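Local atomic coordinates of phenazine biosynthesis protein, PhzF family (Bacillus anthracis, PDB entry 3EDN), a protein that belongs to the PhzF family of phenazine biosynthesis proteins, has the diaminopimelate epimerase-like fold, and is probably an isomerase-like enzyme whose substrate is not established. Residues Met18-Gly23 with Gly44-Ser49; Met61-Pro66 with His75-Thr80. All blocks are in the same frame, centred on the assembly; numbering follows the deposited sequence. Where two conformers were deposited one is given.

Contact 1: residues Met18-Gly23 with Gly44-Ser49; sequences MGNPAG and GFNETS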
loop_
_atom_site.group_PDB
_atom_site.type_symbol
_atom_site.label_atom_id
_atom_site.label_comp_id
_atom_site.label_asym_id
_atom_site.label_seq_id
_atom_site.Cartn_x
_atom_site.Cartn_y
_atom_site.Cartn_z
HETATM N N MSE A 18 -23.354 -8.230 19.488
HETATM C CA MSE A 18 -24.629 -7.535 19.340
HETATM C C MSE A 18 -24.534 -6.266 18.498
HETATM O O MSE A 18 -25.482 -5.504 18.407
HETATM C CB MSE A 18 -25.252 -7.277 20.716
HETATM C CG MSE A 18 -25.302 -8.524 21.573
HETATM SE SE MSE A 18 -26.615 -8.473 22.999
HETATM C CE MSE A 18 -28.192 -9.093 22.037
ATOM N N GLY A 19 -23.393 -6.071 17.836
ATOM C CA GLY A 19 -23.196 -4.887 17.012
ATOM C C GLY A 19 -22.744 -5.156 15.583
ATOM O O GLY A 19 -22.971 -6.243 15.021
ATOM N N ASN A 20 -22.108 -4.141 15.000
ATOM C CA ASN A 20 -21.646 -4.181 13.625
ATOM C C ASN A 20 -20.166 -4.531 13.608
ATOM O O ASN A 20 -19.342 -3.745 14.045
ATOM C CB ASN A 20 -21.896 -2.821 12.985
ATOM C CG ASN A 20 -21.697 -2.833 11.472
ATOM O OD1 ASN A 20 -21.156 -3.796 10.908
ATOM N ND2 ASN A 20 -22.161 -1.792 10.809
ATOM N N PRO A 21 -19.832 -5.735 13.132
ATOM C CA PRO A 21 -18.425 -6.187 13.204
ATOM C C PRO A 21 -17.440 -5.288 12.503
ATOM O O PRO A 21 -17.685 -4.780 11.387
ATOM C CB PRO A 21 -18.455 -7.528 12.467
ATOM C CG PRO A 21 -19.859 -8.030 12.724
ATOM C CD PRO A 21 -20.690 -6.765 12.524
ATOM N N ALA A 22 -16.304 -5.113 13.167
ATOM C CA ALA A 22 -15.242 -4.283 12.661
ATOM C C ALA A 22 -13.954 -5.096 12.851
ATOM O O ALA A 22 -13.540 -5.338 13.982
ATOM C CB ALA A 22 -15.189 -2.973 13.472
ATOM N N GLY A 23 -13.320 -5.510 11.749
ATOM C CA GLY A 23 -11.990 -6.124 11.827
ATOM C C GLY A 23 -10.955 -5.027 12.008
ATOM O O GLY A 23 -11.110 -3.931 11.498
ATOM N N GLY A 44 -12.930 -11.805 6.188
ATOM C CA GLY A 44 -14.281 -12.057 5.697
ATOM C C GLY A 44 -15.385 -11.293 6.404
ATOM O O GLY A 44 -16.571 -11.582 6.190
ATOM N N PHE A 45 -15.020 -10.336 7.258
ATOM C CA PHE A 45 -16.018 -9.439 7.839
ATOM C C PHE A 45 -16.426 -8.405 6.808
ATOM O O PHE A 45 -15.737 -8.205 5.817
ATOM C CB PHE A 45 -15.496 -8.678 9.059
ATOM C CG PHE A 45 -15.072 -9.542 10.207
ATOM C CD1 PHE A 45 -15.362 -10.902 10.267
ATOM C CD2 PHE A 45 -14.371 -8.960 11.256
ATOM C CE1 PHE A 45 -14.940 -11.675 11.369
ATOM C CE2 PHE A 45 -13.954 -9.714 12.344
ATOM C CZ PHE A 45 -14.241 -11.071 12.403
ATOM N N ASN A 46 -17.524 -7.707 7.063
ATOM C CA ASN A 46 -17.962 -6.649 6.169
ATOM C C ASN A 46 -16.870 -5.614 5.903
ATOM O O ASN A 46 -16.795 -5.043 4.809
ATOM C CB ASN A 46 -19.237 -5.984 6.704
ATOM C CG ASN A 46 -19.013 -5.315 8.023
ATOM O OD1 ASN A 46 -19.175 -5.927 9.089
ATOM N ND2 ASN A 46 -18.621 -4.063 7.974
ATOM N N GLU A 47 -16.025 -5.368 6.910
ATOM C CA GLU A 47 -14.935 -4.409 6.763
ATOM C C GLU A 47 -13.859 -4.689 7.798
ATOM O O GLU A 47 -14.155 -5.119 8.923
ATOM C CB GLU A 47 -15.458 -2.975 6.903
ATOM C CG GLU A 47 -14.435 -1.871 6.645
ATOM C CD GLU A 47 -13.677 -1.435 7.891
ATOM O OE1 GLU A 47 -14.035 -1.827 9.030
ATOM O OE2 GLU A 47 -12.684 -0.696 7.704
ATOM N N THR A 48 -12.607 -4.468 7.382
ATOM C CA THR A 48 -11.411 -4.542 8.243
ATOM C C THR A 48 -10.615 -3.256 8.041
ATOM O O THR A 48 -10.374 -2.851 6.895
ATOM C CB THR A 48 -10.544 -5.770 7.906
ATOM O OG1 THR A 48 -11.294 -6.951 8.178
ATOM C CG2 THR A 48 -9.282 -5.809 8.757
ATOM N N SER A 49 -10.269 -2.603 9.156
ATOM C CA SER A 49 -9.465 -1.369 9.161
ATOM C C SER A 49 -8.011 -1.616 9.563
ATOM O O SER A 49 -7.683 -2.539 10.324
ATOM C CB SER A 49 -10.012 -0.303 10.132
ATOM O OG SER A 49 -11.394 -0.034 9.962
HETATM O O HOH W 1 -12.743 -1.725 11.452
#
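Gly23 O is gripped from two directions: Ser49 N donates to it over 2.8 Å in a nearly straight bond (170° at the hydrogen), and a water lies 2.7 Å from it. Thr48 CA adds a CH···O contact to the same oxygen. The other half of the parallel bridge runs from Gly23 N to Glu47 O, 3.0 Å. The water is also within hydrogen-bonding distance of Glu47 OE1 and Ser49 OG, linking all three oxygens, while Ser49 OG donates to Glu47 OE2 at 2.7 Å on its syn lone pair; the carboxylate is thereby held at both oxygens. With CG beside its backbone N (chi1 -61°), Phe45 brings the CD2 edge of its ring against the Gly23 backbone, where Gly23 N lies 3.6 Å from CD2 and in the ring plane. Asn20 ND2 is hydrogen-bonded to Val228 O. Through this bridge strand 20-25 pairs in parallel with strand 48-52, the two joined by helix 33-43 in a beta-alpha-beta unit; Thr48 packs on Ala40 and Val43 of that helix, whereas Ser49 faces strand 59-64 and Thr80 of helix 74-86.

Contact 2: residues Met61-Pro66 with His75-Thr80; sequences MRYFTP and HGTVGT. With SO4 (sulfate ion), chain C; SO4 (sulfate ion), chain O.
Strand 61-64 and helix 75-80 run at 125° to each other, their axes 9.9 Å apart at closest approach. Within the diaminopimelate epimerase-like fold, helix 74-86 packs on the face of strand 59-64 that carries Met61 and Tyr63. These alternate residues of the strand point to the helix; Arg62 and Phe64 point away from it. Selenomethionine Met61 meets Thr80 tip to tip: a bend at chi3 (70°) brings CE to 3.5 Å from Thr80 OG1 and also against its CB and CG2. Thr80 OG1 itself donates to Gly76 O at 2.7 Å, an oxygen that Thr80 N reaches from the opposite face of the carbonyl plane. Away from the helix, Arg62 NH2 donates to a sulfate, at the edge of the guanidinium, and NE forms a salt bridge with Glu69. O1 of a second, separate sulfate is held by His75 N at 2.9 Å and by His75 ND1 at 2.7 Å, in the ring plane; Gly230 N and Thr231 N bind this ion too, which may mark an anion pocket. Across the buried interface, Tyr63 OH donates to Thr77 OG1 over 2.7 Å, and Thr77 OG1 is also hydrogen-bonded to Cys73 O.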
loop_
_atom_site.group_PDB
_atom_site.type_symbol
_atom_site.label_atom_id
_atom_site.label_comp_id
_atom_site.label_asym_id
_atom_site.label_seq_id
_atom_site.Cartn_x
_atom_site.Cartn_y
_atom_site.Cartn_z
HETATM N N MSE A 61 -5.788 5.861 8.591
HETATM C CA MSE A 61 -6.539 4.609 8.573
HETATM C C MSE A 61 -6.893 4.261 7.151
HETATM O O MSE A 61 -7.278 5.132 6.382
HETATM C CB MSE A 61 -7.847 4.752 9.350
HETATM C CG MSE A 61 -7.724 4.585 10.833
HETATM SE SE MSE A 61 -9.494 4.364 11.642
HETATM C CE MSE A 61 -9.903 2.692 11.024
ATOM N N ARG A 62 -6.789 2.985 6.800
ATOM C CA ARG A 62 -7.353 2.505 5.542
ATOM C C ARG A 62 -8.427 1.477 5.866
ATOM O O ARG A 62 -8.324 0.749 6.871
ATOM C CB ARG A 62 -6.265 1.946 4.618
ATOM C CG ARG A 62 -5.323 3.041 4.099
ATOM C CD ARG A 62 -4.178 2.479 3.254
ATOM N NE ARG A 62 -4.592 2.150 1.904
ATOM C CZ ARG A 62 -3.761 1.907 0.895
ATOM N NH1 ARG A 62 -2.431 1.958 1.075
ATOM N NH2 ARG A 62 -4.265 1.637 -0.304
ATOM N N TYR A 63 -9.443 1.417 5.008
ATOM C CA TYR A 63 -10.649 0.616 5.253
ATOM C C TYR A 63 -10.865 -0.328 4.073
ATOM O O TYR A 63 -10.878 0.133 2.933
ATOM C CB TYR A 63 -11.856 1.540 5.335
ATOM C CG TYR A 63 -11.729 2.725 6.289
ATOM C CD1 TYR A 63 -12.019 2.594 7.659
ATOM C CD2 TYR A 63 -11.397 3.995 5.813
ATOM C CE1 TYR A 63 -11.943 3.680 8.505
ATOM C CE2 TYR A 63 -11.307 5.090 6.672
ATOM C CZ TYR A 63 -11.596 4.935 8.008
ATOM O OH TYR A 63 -11.527 6.016 8.868
ATOM N N PHE A 64 -11.015 -1.627 4.326
ATOM C CA PHE A 64 -11.216 -2.580 3.230
ATOM C C PHE A 64 -12.389 -3.504 3.487
ATOM O O PHE A 64 -12.548 -4.010 4.592
ATOM C CB PHE A 64 -9.983 -3.476 3.055
ATOM C CG PHE A 64 -8.791 -2.782 2.492
ATOM C CD1 PHE A 64 -8.490 -2.899 1.139
ATOM C CD2 PHE A 64 -7.952 -2.032 3.312
ATOM C CE1 PHE A 64 -7.377 -2.270 0.594
ATOM C CE2 PHE A 64 -6.841 -1.412 2.781
ATOM C CZ PHE A 64 -6.553 -1.529 1.413
ATOM N N THR A 65 -13.215 -3.715 2.467
ATOM C CA THR A 65 -14.145 -4.827 2.468
ATOM C C THR A 65 -13.364 -6.056 1.981
ATOM O O THR A 65 -12.191 -5.951 1.605
ATOM C CB THR A 65 -15.310 -4.551 1.521
ATOM O OG1 THR A 65 -14.816 -4.520 0.180
ATOM C CG2 THR A 65 -15.929 -3.216 1.828
ATOM N N PRO A 66 -13.976 -7.246 2.025
ATOM C CA PRO A 66 -13.294 -8.415 1.479
ATOM C C PRO A 66 -12.843 -8.253 0.031
ATOM O O PRO A 66 -11.921 -8.941 -0.403
ATOM C CB PRO A 66 -14.352 -9.518 1.604
ATOM C CG PRO A 66 -15.124 -9.108 2.816
ATOM C CD PRO A 66 -15.251 -7.614 2.668
ATOM N N HIS A 75 -18.468 2.881 11.029
ATOM C CA HIS A 75 -18.452 1.890 12.103
ATOM C C HIS A 75 -17.043 1.331 12.344
ATOM O O HIS A 75 -16.681 1.016 13.481
ATOM C CB HIS A 75 -19.518 0.788 11.933
ATOM C CG HIS A 75 -19.131 -0.319 11.001
ATOM N ND1 HIS A 75 -19.299 -0.234 9.637
ATOM C CD2 HIS A 75 -18.637 -1.560 11.247
ATOM C CE1 HIS A 75 -18.905 -1.368 9.079
ATOM N NE2 HIS A 75 -18.491 -2.182 10.034
ATOM N N GLY A 76 -16.248 1.243 11.280
ATOM C CA GLY A 76 -14.858 0.783 11.414
ATOM C C GLY A 76 -14.036 1.797 12.187
ATOM O O GLY A 76 -13.191 1.445 13.001
ATOM N N THR A 77 -14.303 3.072 11.960
ATOM C CA THR A 77 -13.639 4.116 12.725
ATOM C C THR A 77 -14.035 4.064 14.198
ATOM O O THR A 77 -13.184 4.115 15.087
ATOM C CB THR A 77 -13.943 5.501 12.110
ATOM O OG1 THR A 77 -13.453 5.518 10.756
ATOM C CG2 THR A 77 -13.278 6.614 12.901
ATOM N N VAL A 78 -15.326 3.952 14.469
ATOM C CA VAL A 78 -15.774 3.793 15.846
ATOM C C VAL A 78 -15.114 2.588 16.533
ATOM O O VAL A 78 -14.541 2.732 17.611
ATOM C CB VAL A 78 -17.309 3.688 15.931
ATOM C CG1 VAL A 78 -17.765 3.155 17.315
ATOM C CG2 VAL A 78 -17.952 5.041 15.613
ATOM N N GLY A 79 -15.187 1.413 15.911
ATOM C CA GLY A 79 -14.595 0.236 16.532
ATOM C C GLY A 79 -13.092 0.373 16.720
ATOM O O GLY A 79 -12.536 0.003 17.767
ATOM N N THR A 80 -12.428 0.926 15.717
ATOM C CA THR A 80 -10.954 0.992 15.741
ATOM C C THR A 80 -10.446 1.997 16.768
ATOM O O THR A 80 -9.553 1.688 17.565
ATOM C CB THR A 80 -10.374 1.291 14.352
ATOM O OG1 THR A 80 -10.765 0.254 13.441
ATOM C CG2 THR A 80 -8.848 1.364 14.382
HETATM S S SO4 C . -21.590 2.405 8.947
HETATM O O1 SO4 C . -20.146 2.239 8.812
HETATM O O2 SO4 C . -22.135 1.906 10.199
HETATM O O3 SO4 C . -21.929 3.774 8.713
HETATM O O4 SO4 C . -22.187 1.654 7.835
HETATM S S SO4 O . -2.836 2.999 -3.371
HETATM O O1 SO4 O . -1.405 3.277 -3.434
HETATM O O2 SO4 O . -3.076 1.684 -2.794
HETATM O O3 SO4 O . -3.494 4.033 -2.581
HETATM O O4 SO4 O . -3.340 3.023 -4.745
#

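Overall arrangement
Both segments of contact 1 precede those of contact 2 in the sequence, and the centres of the two contacts lie about 8 Å apart. Strands 48-52 and 59-64 are antiparallel neighbours in a shared sheet, joined here by a probable hydrogen bond from Thr48 N to Phe64 O. Helix 33-43 packs against Thr48 and Phe64, while helix 74-86 covers the face bearing Ser49, Met61 and Tyr63, so the strands are sandwiched between two helices. At the start of helix 74-86, His75 NE2 lies near Pro21 O of segment 18-23. The side chains of Asn20 and His75 touch, and both lie near the sulfate bound by His75, consistent with a pocket bordered by both contacts.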